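Local coordinates for L-lysine 6-monooxygenase involved in desferrioxamine biosynthesis (Erwinia amylovora CFBP1430, PDB 5O8P), which probably catalyses the N-hydroxylation of cadaverine during biosynthesis of the siderophore desferrioxamine, as an FAD- and NADPH-dependent monooxygenase of the lysine/ornithine hydroxylase family, at residues I8-G13 with G32-F37; A163-C168 with L336-G341; R193-L198 with Y220-I225; R356-E361 with I373-Q378. All coordinates share one frame; numbering follows the deposited sequence.

Contact 1: I8-G13 with G32-F37; sequences IYDFIG and GLNGVF
Phe11 gives up the most surface here, its ring lying beside the backbone of the segment 32-37. CA of Gly35 sits over one face, 4.0 Å from the centre of the Phe11 ring, as a CH-pi contact. Leu33 meets the ring at its edge (CD1 to CE1), and the CE2-CZ edge is directed at the face of Phe37, an offset edge-to-face pair with planes at 75°. With chi1 at 75°, CG of Phe11 stands between its own backbone N and carbonyl carbon, which brings the ring back over Gly35.

Val36, on the other face of the sheet, drives CG1 onto the middle of the Tyr9 ring, 3.7 Å from the centroid and nearly on the normal. Val36 CG1 also lies 3.8 Å from Ile12 CG1, alongside it. Asp10 supplies the polar end: its N donates to Asn34 O (2.8 Å), while its OD2 accepts from Asn34 N (2.9 Å) through the anti lone pair, almost straight. Further along, Gly13 N donates to Val36 O at 2.8 Å.

The parallel pair 11-13 and 35-37 belongs to the unit strand 8-14, helix 18-27, strand 35-38, the opening beta-alpha-beta of a Rossmann-type FAD-binding domain. Ser27 of that helix also touches Phe11 and Phe37. Chemically, the strand pair is secured by a backbone bond at Gly13 and apolar cover on both faces, its entry by a two-way bond between Asp10 and Asn34.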
loop_
_atom_site.group_PDB
_atom_site.type_symbol
_atom_site.label_atom_id
_atom_site.label_comp_id
_atom_site.label_asym_id
_atom_site.label_seq_id
_atom_site.Cartn_x
_atom_site.Cartn_y
_atom_site.Cartn_z
ATOM N N ILE B 8 49.371 11.748 21.353
ATOM C CA ILE B 8 49.041 11.705 19.923
ATOM C C ILE B 8 47.865 10.749 19.660
ATOM O O ILE B 8 47.844 9.645 20.161
ATOM C CB ILE B 8 50.265 11.349 19.039
ATOM C CG1 ILE B 8 49.989 11.740 17.580
ATOM C CG2 ILE B 8 50.651 9.861 19.109
ATOM C CD1 ILE B 8 51.209 11.710 16.680
ATOM N N TYR B 9 46.883 11.192 18.889
ATOM C CA TYR B 9 45.687 10.381 18.609
ATOM C C TYR B 9 45.917 9.535 17.356
ATOM O O TYR B 9 46.701 9.913 16.458
ATOM C CB TYR B 9 44.449 11.273 18.457
ATOM C CG TYR B 9 43.930 11.820 19.767
ATOM C CD1 TYR B 9 43.046 11.073 20.555
ATOM C CD2 TYR B 9 44.323 13.086 20.231
ATOM C CE1 TYR B 9 42.563 11.569 21.756
ATOM C CE2 TYR B 9 43.847 13.587 21.437
ATOM C CZ TYR B 9 42.974 12.824 22.195
ATOM O OH TYR B 9 42.481 13.313 23.379
ATOM N N ASP B 10 45.229 8.393 17.284
ATOM C CA ASP B 10 45.300 7.520 16.093
ATOM C C ASP B 10 44.605 8.198 14.931
ATOM O O ASP B 10 45.073 8.137 13.785
ATOM C CB ASP B 10 44.690 6.142 16.360
ATOM C CG ASP B 10 45.554 5.281 17.279
ATOM O OD1 ASP B 10 46.770 5.119 17.003
ATOM O OD2 ASP B 10 45.012 4.754 18.283
ATOM N N PHE B 11 43.469 8.820 15.244
ATOM C CA PHE B 11 42.804 9.729 14.331
ATOM C C PHE B 11 42.017 10.794 15.091
ATOM O O PHE B 11 41.604 10.572 16.240
ATOM C CB PHE B 11 41.873 8.956 13.388
ATOM C CG PHE B 11 40.600 8.492 14.035
ATOM C CD1 PHE B 11 40.569 7.329 14.779
ATOM C CD2 PHE B 11 39.433 9.229 13.902
ATOM C CE1 PHE B 11 39.387 6.894 15.376
ATOM C CE2 PHE B 11 38.256 8.813 14.505
ATOM C CZ PHE B 11 38.226 7.637 15.239
ATOM N N ILE B 12 41.809 11.937 14.438
ATOM C CA ILE B 12 40.890 12.966 14.927
ATOM C C ILE B 12 39.824 13.185 13.872
ATOM O O ILE B 12 40.149 13.408 12.705
ATOM C CB ILE B 12 41.592 14.323 15.172
ATOM C CG1 ILE B 12 42.575 14.229 16.321
ATOM C CG2 ILE B 12 40.577 15.413 15.512
ATOM C CD1 ILE B 12 43.554 15.382 16.325
ATOM N N GLY B 13 38.565 13.139 14.290
ATOM C CA GLY B 13 37.452 13.493 13.417
ATOM C C GLY B 13 37.132 14.950 13.651
ATOM O O GLY B 13 36.981 15.373 14.798
ATOM N N GLY B 32 42.595 -0.756 21.187
ATOM C CA GLY B 32 43.791 -0.085 20.666
ATOM C C GLY B 32 43.505 0.984 19.621
ATOM O O GLY B 32 44.288 1.169 18.684
ATOM N N LEU B 33 42.378 1.668 19.771
ATOM C CA LEU B 33 42.037 2.782 18.913
ATOM C C LEU B 33 41.714 3.965 19.794
ATOM O O LEU B 33 40.717 3.948 20.501
ATOM C CB LEU B 33 40.839 2.425 18.033
ATOM C CG LEU B 33 40.486 3.443 16.961
ATOM C CD1 LEU B 33 41.654 3.730 16.028
ATOM C CD2 LEU B 33 39.301 2.911 16.173
ATOM N N ASN B 34 42.582 4.968 19.773
ATOM C CA ASN B 34 42.375 6.218 20.501
ATOM C C ASN B 34 42.042 7.289 19.488
ATOM O O ASN B 34 42.909 7.751 18.733
ATOM C CB ASN B 34 43.613 6.576 21.319
ATOM C CG ASN B 34 43.872 5.583 22.430
ATOM O OD1 ASN B 34 45.009 5.388 22.841
ATOM N ND2 ASN B 34 42.816 4.938 22.914
ATOM N N GLY B 35 40.753 7.631 19.451
ATOM C CA GLY B 35 40.224 8.622 18.532
ATOM C C GLY B 35 39.405 9.658 19.280
ATOM O O GLY B 35 38.882 9.399 20.357
ATOM N N VAL B 36 39.325 10.841 18.705
ATOM C CA VAL B 36 38.563 11.913 19.296
ATOM C C VAL B 36 37.903 12.731 18.184
ATOM O O VAL B 36 38.416 12.803 17.057
ATOM C CB VAL B 36 39.465 12.780 20.204
ATOM C CG1 VAL B 36 40.413 13.641 19.391
ATOM C CG2 VAL B 36 38.652 13.633 21.157
ATOM N N PHE B 37 36.763 13.329 18.518
ATOM C CA PHE B 37 35.957 14.044 17.561
ATOM C C PHE B 37 35.683 15.446 18.055
ATOM O O PHE B 37 35.220 15.623 19.172
ATOM C CB PHE B 37 34.639 13.307 17.367
ATOM C CG PHE B 37 34.789 11.983 16.693
ATOM C CD1 PHE B 37 34.742 11.884 15.309
ATOM C CD2 PHE B 37 35.025 10.831 17.441
ATOM C CE1 PHE B 37 34.893 10.660 14.686
ATOM C CE2 PHE B 37 35.192 9.602 16.820
ATOM C CZ PHE B 37 35.104 9.518 15.448
#

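Contact 2: A163-C168 with L336-G341; sequences AWSPAC and LVMATG
Trp164 and Thr340 meet where the loop 163-168 runs past the C-terminal end of strand 335-338, a member of the five-stranded parallel sheet of the Rossmann-type NADP-binding domain. The two paths do not pair as strands: the touching parts run 120° apart.

On the inner side the packing is apolar. Buried Met338 bends at chi2 and chi3, which turns its sulfur to the proline, with SD 3.8 Å from CD of Pro166. Met338 CG lies 3.9 Å from Ser165 OG, and Phe176 adds a further neighbour to both Met338 and Ser165. Pro166 also touches Leu305, part of an NADP(+) site that is not occupied in this chain.

The solvent side is held differently. Trp164, exposed, has CG anti to the backbone N (chi1 -179°); its CE3 lies 3.5 Å from Thr340 O, which sits at the ring edge, and the two side chains cross at about a right angle. What fixes this end is polar: Trp164 N donates to Gly341 O at 3.0 Å, in the plane of that carbonyl, and His178 NE2 is a second donor to the same oxygen. The hydroxyl OG1 of Thr340, set between its backbone N and carbonyl carbon, donates to a lone pair of Trp164 O, in the carbonyl plane.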
loop_
_atom_site.group_PDB
_atom_site.type_symbol
_atom_site.label_atom_id
_atom_site.label_comp_id
_atom_site.label_asym_id
_atom_site.label_seq_id
_atom_site.Cartn_x
_atom_site.Cartn_y
_atom_site.Cartn_z
ATOM N N ALA B 163 24.824 25.636 3.304
ATOM C CA ALA B 163 23.641 26.097 2.572
ATOM C C ALA B 163 24.086 26.926 1.371
ATOM O O ALA B 163 25.070 27.664 1.455
ATOM C CB ALA B 163 22.755 26.932 3.470
ATOM N N TRP B 164 23.368 26.782 0.261
ATOM C CA TRP B 164 23.708 27.439 -0.992
ATOM C C TRP B 164 22.487 28.091 -1.615
ATOM O O TRP B 164 21.425 27.467 -1.685
ATOM C CB TRP B 164 24.266 26.423 -1.972
ATOM C CG TRP B 164 24.664 27.006 -3.296
ATOM C CD1 TRP B 164 25.867 27.550 -3.624
ATOM C CD2 TRP B 164 23.846 27.101 -4.465
ATOM N NE1 TRP B 164 25.857 27.970 -4.927
ATOM C CE2 TRP B 164 24.627 27.712 -5.470
ATOM C CE3 TRP B 164 22.523 26.738 -4.760
ATOM C CZ2 TRP B 164 24.135 27.966 -6.755
ATOM C CZ3 TRP B 164 22.034 26.982 -6.044
ATOM C CH2 TRP B 164 22.843 27.591 -7.026
ATOM N N SER B 165 22.662 29.332 -2.078
ATOM C CA SER B 165 21.658 30.062 -2.851
ATOM C C SER B 165 22.305 30.564 -4.141
ATOM O O SER B 165 23.518 30.774 -4.159
ATOM C CB SER B 165 21.122 31.240 -2.047
ATOM O OG SER B 165 20.660 30.814 -0.778
ATOM N N PRO B 166 21.510 30.774 -5.218
ATOM C CA PRO B 166 22.077 31.241 -6.493
ATOM C C PRO B 166 22.881 32.527 -6.360
ATOM O O PRO B 166 22.578 33.347 -5.492
ATOM C CB PRO B 166 20.834 31.473 -7.368
ATOM C CG PRO B 166 19.798 30.576 -6.798
ATOM C CD PRO B 166 20.050 30.589 -5.325
ATOM N N ALA B 167 23.888 32.695 -7.213
ATOM C CA ALA B 167 24.798 33.852 -7.139
ATOM C C ALA B 167 24.074 35.204 -7.160
ATOM O O ALA B 167 24.458 36.124 -6.434
ATOM C CB ALA B 167 25.826 33.791 -8.263
ATOM N N CYS B 168 23.018 35.306 -7.969
ATOM C CA CYS B 168 22.244 36.546 -8.098
ATOM C C CYS B 168 21.402 36.923 -6.860
ATOM O O CYS B 168 20.952 38.059 -6.754
ATOM C CB CYS B 168 21.334 36.457 -9.330
ATOM S SG CYS B 168 19.996 35.255 -9.157
ATOM N N LEU B 336 9.835 34.503 -0.194
ATOM C CA LEU B 336 10.643 33.687 -1.082
ATOM C C LEU B 336 11.397 32.668 -0.243
ATOM O O LEU B 336 12.206 33.033 0.587
ATOM C CB LEU B 336 11.608 34.575 -1.852
ATOM C CG LEU B 336 12.591 33.908 -2.806
ATOM C CD1 LEU B 336 11.841 33.093 -3.836
ATOM C CD2 LEU B 336 13.451 34.955 -3.498
ATOM N N VAL B 337 11.094 31.389 -0.433
ATOM C CA VAL B 337 11.825 30.315 0.221
ATOM C C VAL B 337 12.793 29.745 -0.799
ATOM O O VAL B 337 12.377 29.191 -1.803
ATOM C CB VAL B 337 10.888 29.218 0.736
ATOM C CG1 VAL B 337 11.687 28.038 1.261
ATOM C CG2 VAL B 337 9.984 29.765 1.821
ATOM N N MET B 338 14.081 29.893 -0.530
ATOM C CA MET B 338 15.131 29.396 -1.404
ATOM C C MET B 338 15.546 27.976 -0.960
ATOM O O MET B 338 16.439 27.795 -0.132
ATOM C CB MET B 338 16.299 30.378 -1.363
ATOM C CG MET B 338 17.202 30.312 -2.568
ATOM S SD MET B 338 16.516 31.193 -3.977
ATOM C CE MET B 338 16.746 32.893 -3.455
ATOM N N ALA B 339 14.866 26.968 -1.503
ATOM C CA ALA B 339 15.146 25.553 -1.205
ATOM C C ALA B 339 16.103 24.984 -2.242
ATOM O O ALA B 339 15.816 23.995 -2.913
ATOM C CB ALA B 339 13.845 24.758 -1.165
ATOM N N THR B 340 17.258 25.617 -2.346
ATOM C CA THR B 340 18.229 25.315 -3.378
ATOM C C THR B 340 19.352 24.392 -2.871
ATOM O O THR B 340 20.375 24.206 -3.550
ATOM C CB THR B 340 18.800 26.632 -3.919
ATOM O OG1 THR B 340 19.188 27.474 -2.821
ATOM C CG2 THR B 340 17.735 27.346 -4.753
ATOM N N GLY B 341 19.162 23.818 -1.680
ATOM C CA GLY B 341 20.076 22.816 -1.159
ATOM C C GLY B 341 21.417 23.357 -0.695
ATOM O O GLY B 341 21.529 24.526 -0.328
#

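Contact 3: R193-L198 with Y220-I225; sequences RSITVL and YQLNWI
ND2 of Asn223 has two partners: it donates weakly to Thr196 OG1 across the strands (3.3 Å) and more firmly to OE1 of Gln221, two residues back on its own strand. The Gln221 oxygen lies in the Asn223 amide plane, although the donor stands above the Gln221 carbonyl plane, off its lone pairs. Beyond the pair, Asn223 OD1 is bonded to Asn298 ND2, Thr196 OG1 to Thr333 OG1 and Gln221 NE2 to Asp296 OD1, which fixes the amides from both ends. Thr196 turns its methyl CG2 toward Ile225 CD1, 4.0 Å away.

Strands 194-198 and 221-225 run parallel, their axes 18° apart. Backbone bonds come in the regular alternation of a parallel pair, for example Ile195 N to Gln221 O and Asn223 N to Ile195 O, both 2.8 Å. With helix 202-213 between them they form a beta-alpha-beta unit. The glycine-rich sequence of Gly199, Gly201 and Ala204 follows the first strand, consistent with a Rossmann-type NADP-binding fold.

The face that carries Ile195 and Val197 is turned to that helix. There the CD1 methyl of Ile195 stands over the centre of the Tyr220 ring, 3.7 Å from the centroid and 10° from the normal. With chi1 at 47°, Tyr220 CG stands between its backbone N and carbonyl carbon, which brings the ring under Ile195 CD1; Tyr220 OH is tied to Leu211 O in the helix. Trp224, farther along, bonds through NE1 to Gly199 O and stacks on Tyr208.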
loop_
_atom_site.group_PDB
_atom_site.type_symbol
_atom_site.label_atom_id
_atom_site.label_comp_id
_atom_site.label_asym_id
_atom_site.label_seq_id
_atom_site.Cartn_x
_atom_site.Cartn_y
_atom_site.Cartn_z
ATOM N N ARG B 193 1.305 38.022 1.610
ATOM C CA ARG B 193 0.260 37.825 0.603
ATOM C C ARG B 193 0.600 36.708 -0.372
ATOM O O ARG B 193 -0.303 36.063 -0.889
ATOM C CB ARG B 193 0.003 39.107 -0.199
ATOM C CG ARG B 193 -0.955 40.088 0.451
ATOM C CD ARG B 193 -1.275 41.234 -0.506
ATOM N NE ARG B 193 -1.790 42.419 0.184
ATOM C CZ ARG B 193 -1.064 43.267 0.922
ATOM N NH1 ARG B 193 0.249 43.090 1.106
ATOM N NH2 ARG B 193 -1.664 44.307 1.496
ATOM N N SER B 194 1.892 36.522 -0.650
ATOM C CA SER B 194 2.366 35.505 -1.592
ATOM C C SER B 194 3.686 34.905 -1.120
ATOM O O SER B 194 4.531 35.615 -0.577
ATOM C CB SER B 194 2.535 36.101 -2.993
ATOM O OG SER B 194 3.376 37.240 -2.967
ATOM N N ILE B 195 3.840 33.596 -1.315
ATOM C CA ILE B 195 5.071 32.873 -0.986
ATOM C C ILE B 195 5.471 32.083 -2.217
ATOM O O ILE B 195 4.605 31.544 -2.902
ATOM C CB ILE B 195 4.863 31.879 0.180
ATOM C CG1 ILE B 195 4.310 32.598 1.418
ATOM C CG2 ILE B 195 6.158 31.128 0.499
ATOM C CD1 ILE B 195 3.841 31.657 2.509
ATOM N N THR B 196 6.768 32.002 -2.490
ATOM C CA THR B 196 7.269 31.222 -3.617
ATOM C C THR B 196 8.409 30.321 -3.178
ATOM O O THR B 196 9.457 30.787 -2.767
ATOM C CB THR B 196 7.748 32.134 -4.759
ATOM O OG1 THR B 196 6.638 32.896 -5.251
ATOM C CG2 THR B 196 8.361 31.316 -5.911
ATOM N N VAL B 197 8.199 29.016 -3.276
ATOM C CA VAL B 197 9.270 28.065 -3.056
ATOM C C VAL B 197 10.046 27.885 -4.359
ATOM O O VAL B 197 9.481 27.537 -5.384
ATOM C CB VAL B 197 8.735 26.719 -2.552
ATOM C CG1 VAL B 197 9.881 25.753 -2.317
ATOM C CG2 VAL B 197 7.937 26.923 -1.271
ATOM N N LEU B 198 11.346 28.118 -4.299
ATOM C CA LEU B 198 12.214 28.039 -5.451
ATOM C C LEU B 198 13.178 26.861 -5.226
ATOM O O LEU B 198 13.899 26.838 -4.241
ATOM C CB LEU B 198 12.928 29.374 -5.596
ATOM C CG LEU B 198 13.376 29.736 -7.007
ATOM C CD1 LEU B 198 13.329 31.240 -7.194
ATOM C CD2 LEU B 198 14.773 29.195 -7.289
ATOM N N TYR B 220 -2.441 33.333 1.663
ATOM C CA TYR B 220 -1.369 33.462 0.664
ATOM C C TYR B 220 -1.566 32.772 -0.664
ATOM O O TYR B 220 -2.259 31.760 -0.766
ATOM C CB TYR B 220 0.034 33.134 1.221
ATOM C CG TYR B 220 0.155 31.876 2.043
ATOM C CD1 TYR B 220 0.298 30.628 1.439
ATOM C CD2 TYR B 220 0.155 31.941 3.436
ATOM C CE1 TYR B 220 0.408 29.481 2.209
ATOM C CE2 TYR B 220 0.273 30.801 4.204
ATOM C CZ TYR B 220 0.399 29.573 3.595
ATOM O OH TYR B 220 0.503 28.462 4.386
ATOM N N GLN B 221 -0.962 33.375 -1.683
ATOM C CA GLN B 221 -0.656 32.697 -2.927
ATOM C C GLN B 221 0.560 31.825 -2.640
ATOM O O GLN B 221 1.483 32.251 -1.928
ATOM C CB GLN B 221 -0.341 33.703 -4.038
ATOM C CG GLN B 221 0.077 33.063 -5.353
ATOM C CD GLN B 221 0.201 34.071 -6.475
ATOM O OE1 GLN B 221 1.241 34.692 -6.653
ATOM N NE2 GLN B 221 -0.859 34.219 -7.250
ATOM N N LEU B 222 0.558 30.611 -3.182
ATOM C CA LEU B 222 1.625 29.662 -2.929
ATOM C C LEU B 222 2.181 29.135 -4.244
ATOM O O LEU B 222 1.552 28.324 -4.927
ATOM C CB LEU B 222 1.113 28.534 -2.046
ATOM C CG LEU B 222 2.158 27.516 -1.608
ATOM C CD1 LEU B 222 3.298 28.208 -0.873
ATOM C CD2 LEU B 222 1.522 26.441 -0.735
ATOM N N ASN B 223 3.376 29.604 -4.586
ATOM C CA ASN B 223 4.005 29.271 -5.856
ATOM C C ASN B 223 5.168 28.315 -5.664
ATOM O O ASN B 223 5.709 28.198 -4.565
ATOM C CB ASN B 223 4.458 30.550 -6.540
ATOM C CG ASN B 223 3.312 31.525 -6.737
ATOM O OD1 ASN B 223 2.197 31.121 -7.051
ATOM N ND2 ASN B 223 3.575 32.796 -6.537
ATOM N N TRP B 224 5.505 27.596 -6.730
ATOM C CA TRP B 224 6.637 26.680 -6.745
ATOM C C TRP B 224 7.276 26.761 -8.112
ATOM O O TRP B 224 6.646 26.438 -9.110
ATOM C CB TRP B 224 6.171 25.255 -6.485
ATOM C CG TRP B 224 7.247 24.256 -6.137
ATOM C CD1 TRP B 224 8.602 24.439 -6.167
ATOM C CD2 TRP B 224 7.039 22.896 -5.757
ATOM N NE1 TRP B 224 9.241 23.300 -5.776
ATOM C CE2 TRP B 224 8.310 22.328 -5.528
ATOM C CE3 TRP B 224 5.901 22.103 -5.583
ATOM C CZ2 TRP B 224 8.483 20.997 -5.133
ATOM C CZ3 TRP B 224 6.061 20.775 -5.195
ATOM C CH2 TRP B 224 7.351 20.237 -4.967
ATOM N N ILE B 225 8.522 27.206 -8.163
ATOM C CA ILE B 225 9.248 27.331 -9.422
ATOM C C ILE B 225 10.481 26.474 -9.296
ATOM O O ILE B 225 11.114 26.494 -8.266
ATOM C CB ILE B 225 9.636 28.790 -9.686
ATOM C CG1 ILE B 225 8.362 29.635 -9.813
ATOM C CG2 ILE B 225 10.533 28.899 -10.926
ATOM C CD1 ILE B 225 8.608 31.124 -9.944
#

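Contact 4: R356-E361 with I373-Q378; sequences RIQWDE and IDRHNQ
A chi1 of -57° puts CG of Gln358 anti to its own carbonyl carbon, and chi2 of -167° then extends the chain along the segment 373-378 until NE2 reaches Asp374 O at 2.9 Å. The acceptor lies in the amide plane of Gln358, yet the donor sits well above the carbonyl plane of Asp374, 55° out of it, so the bond does not use a lone pair. A second bond, from Gln358 N to Ile373 O (2.7 Å), runs nearly straight out from that carbonyl.

Gln358 also covers Arg375: CG of Gln358 packs 3.7 Å from Arg375 CG and also lies over one face of the guanidinium, offset to its rim. The extended arginine passes beside the backbone of Arg356 and Ile357, and its NH1 is hydrogen-bonded to Gln355 O.

Both segments belong to the long irregular connection between strands 342-343 and 379-381, and the turn leading into the latter is an Asx turn: Asp374 OD2 accepts from His376 N (3.0 Å), from above the carboxylate plane. Its OD1 takes Gln378 N on the syn side and also Val379 N at the start of the strand.

Arg356, bent at chi2 and chi3, swings its guanidinium toward this turn. Arg356 NH2 stops 3.7 Å from Gln378 OE1, and 5.2 Å from Asp374 OD2, too far for a salt bridge. NE is bonded to Tyr135 OH, NH2 also has a hydrogen bond outside the two segments, and Tyr128 makes a cation-pi contact. On the buried side, Ile357 and Ile373 lie side by side, CD1 to CD1 at 3.8 Å.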
loop_
_atom_site.group_PDB
_atom_site.type_symbol
_atom_site.label_atom_id
_atom_site.label_comp_id
_atom_site.label_asym_id
_atom_site.label_seq_id
_atom_site.Cartn_x
_atom_site.Cartn_y
_atom_site.Cartn_z
ATOM N N ARG B 356 49.791 18.984 0.923
ATOM C CA ARG B 356 49.662 17.551 1.278
ATOM C C ARG B 356 48.443 16.839 0.661
ATOM O O ARG B 356 48.294 15.614 0.821
ATOM C CB ARG B 356 49.522 17.363 2.795
ATOM C CG ARG B 356 50.448 18.123 3.707
ATOM C CD ARG B 356 51.645 17.331 4.181
ATOM N NE ARG B 356 51.378 15.935 4.561
ATOM C CZ ARG B 356 52.312 14.980 4.555
ATOM N NH1 ARG B 356 53.579 15.233 4.214
ATOM N NH2 ARG B 356 51.987 13.744 4.889
ATOM N N ILE B 357 47.579 17.592 -0.026
ATOM C CA ILE B 357 46.317 17.089 -0.550
ATOM C C ILE B 357 46.433 16.896 -2.065
ATOM O O ILE B 357 47.016 17.738 -2.751
ATOM C CB ILE B 357 45.176 18.062 -0.186
ATOM C CG1 ILE B 357 44.815 17.864 1.288
ATOM C CG2 ILE B 357 43.953 17.863 -1.072
ATOM C CD1 ILE B 357 43.841 18.879 1.850
ATOM N N GLN B 358 45.869 15.797 -2.574
ATOM C CA GLN B 358 45.824 15.548 -4.015
ATOM C C GLN B 358 44.636 16.298 -4.598
ATOM O O GLN B 358 43.497 16.030 -4.216
ATOM C CB GLN B 358 45.688 14.053 -4.318
ATOM C CG GLN B 358 46.779 13.195 -3.717
ATOM C CD GLN B 358 46.804 11.793 -4.282
ATOM O OE1 GLN B 358 46.945 11.614 -5.481
ATOM N NE2 GLN B 358 46.692 10.792 -3.416
ATOM N N TRP B 359 44.905 17.241 -5.497
ATOM C CA TRP B 359 43.848 18.000 -6.170
ATOM C C TRP B 359 43.690 17.503 -7.602
ATOM O O TRP B 359 44.671 17.127 -8.237
ATOM C CB TRP B 359 44.176 19.497 -6.151
ATOM C CG TRP B 359 44.412 20.039 -4.755
ATOM C CD1 TRP B 359 45.599 20.088 -4.090
ATOM C CD2 TRP B 359 43.427 20.588 -3.856
ATOM N NE1 TRP B 359 45.419 20.631 -2.845
ATOM C CE2 TRP B 359 44.098 20.953 -2.678
ATOM C CE3 TRP B 359 42.048 20.820 -3.944
ATOM C CZ2 TRP B 359 43.436 21.528 -1.582
ATOM C CZ3 TRP B 359 41.385 21.383 -2.846
ATOM C CH2 TRP B 359 42.084 21.731 -1.688
ATOM N N ASP B 360 42.454 17.482 -8.093
ATOM C CA ASP B 360 42.164 17.072 -9.475
ATOM C C ASP B 360 42.090 18.300 -10.382
ATOM O O ASP B 360 42.278 19.425 -9.914
ATOM C CB ASP B 360 40.885 16.200 -9.542
ATOM C CG ASP B 360 39.595 16.964 -9.224
ATOM O OD1 ASP B 360 39.634 18.187 -8.980
ATOM O OD2 ASP B 360 38.517 16.328 -9.238
ATOM N N GLU B 361 41.781 18.080 -11.660
ATOM C CA GLU B 361 41.758 19.138 -12.693
ATOM C C GLU B 361 40.841 20.337 -12.398
ATOM O O GLU B 361 41.087 21.433 -12.904
ATOM C CB GLU B 361 41.366 18.556 -14.074
ATOM C CG GLU B 361 42.250 17.445 -14.649
ATOM C CD GLU B 361 43.729 17.807 -14.791
ATOM O OE1 GLU B 361 44.065 19.009 -14.859
ATOM O OE2 GLU B 361 44.568 16.878 -14.846
ATOM N N ILE B 373 42.366 11.774 0.838
ATOM C CA ILE B 373 42.694 12.915 -0.048
ATOM C C ILE B 373 44.182 13.284 -0.047
ATOM O O ILE B 373 44.606 14.164 -0.801
ATOM C CB ILE B 373 41.781 14.160 0.187
ATOM C CG1 ILE B 373 42.087 14.851 1.520
ATOM C CG2 ILE B 373 40.319 13.753 0.078
ATOM C CD1 ILE B 373 41.222 16.068 1.809
ATOM N N ASP B 374 44.977 12.594 0.760
ATOM C CA ASP B 374 46.421 12.807 0.793
ATOM C C ASP B 374 47.112 11.684 0.029
ATOM O O ASP B 374 46.444 10.813 -0.548
ATOM C CB ASP B 374 46.921 12.868 2.241
ATOM C CG ASP B 374 46.776 11.546 2.963
ATOM O OD1 ASP B 374 45.636 11.029 2.979
ATOM O OD2 ASP B 374 47.774 11.009 3.514
ATOM N N ARG B 375 48.442 11.714 0.041
ATOM C CA ARG B 375 49.255 10.738 -0.670
ATOM C C ARG B 375 49.722 9.570 0.208
ATOM O O ARG B 375 50.540 8.766 -0.246
ATOM C CB ARG B 375 50.459 11.450 -1.296
ATOM C CG ARG B 375 50.087 12.629 -2.180
ATOM C CD ARG B 375 51.304 13.303 -2.787
ATOM N NE ARG B 375 50.904 14.397 -3.677
ATOM C CZ ARG B 375 50.543 15.627 -3.293
ATOM N NH1 ARG B 375 50.514 15.992 -2.013
ATOM N NH2 ARG B 375 50.194 16.519 -4.215
ATOM N N HIS B 376 49.217 9.466 1.445
ATOM C CA HIS B 376 49.676 8.444 2.406
ATOM C C HIS B 376 48.577 7.796 3.281
ATOM O O HIS B 376 48.893 7.181 4.296
ATOM C CB HIS B 376 50.774 9.039 3.314
ATOM C CG HIS B 376 51.966 9.562 2.571
ATOM N ND1 HIS B 376 52.127 10.898 2.263
ATOM C CD2 HIS B 376 53.052 8.929 2.067
ATOM C CE1 HIS B 376 53.257 11.071 1.607
ATOM N NE2 HIS B 376 53.837 9.890 1.473
ATOM N N ASN B 377 47.308 7.892 2.880
ATOM C CA ASN B 377 46.177 7.298 3.632
ATOM C C ASN B 377 46.079 7.769 5.081
ATOM O O ASN B 377 45.973 6.966 6.012
ATOM C CB ASN B 377 46.222 5.767 3.565
ATOM C CG ASN B 377 46.306 5.265 2.145
ATOM O OD1 ASN B 377 45.710 5.841 1.245
ATOM N ND2 ASN B 377 47.059 4.195 1.936
ATOM N N GLN B 378 46.101 9.088 5.238
ATOM C CA GLN B 378 46.026 9.749 6.542
ATOM C C GLN B 378 44.920 10.815 6.693
ATOM O O GLN B 378 44.404 11.001 7.788
ATOM C CB GLN B 378 47.377 10.374 6.869
ATOM C CG GLN B 378 48.521 9.384 6.961
ATOM C CD GLN B 378 49.832 10.062 7.267
ATOM O OE1 GLN B 378 50.165 11.101 6.689
ATOM N NE2 GLN B 378 50.584 9.483 8.184
#

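Contacts 1 and 3 are the same kind of joint in two nucleotide-binding halves: parallel strands linked through a helix, their centres 48 Å apart on opposite sides of the chain's centre. Contact 3 is buried and has the more complete backbone ladder, whereas contact 1 has fewer backbone bonds and is only partly buried. Contact 2, a surface contact, borders contact 3 directly, since strands 335-338 and 194-198 are neighbours in one sheet; along the chain, contact 3 is nested within its loop. Contact 4, also partly buried, is joined by one backbone bond and one side-chain amide bond, with a carboxylate shaping the turn on one side, and comes about 6 Å from contact 1 at the nearest atoms.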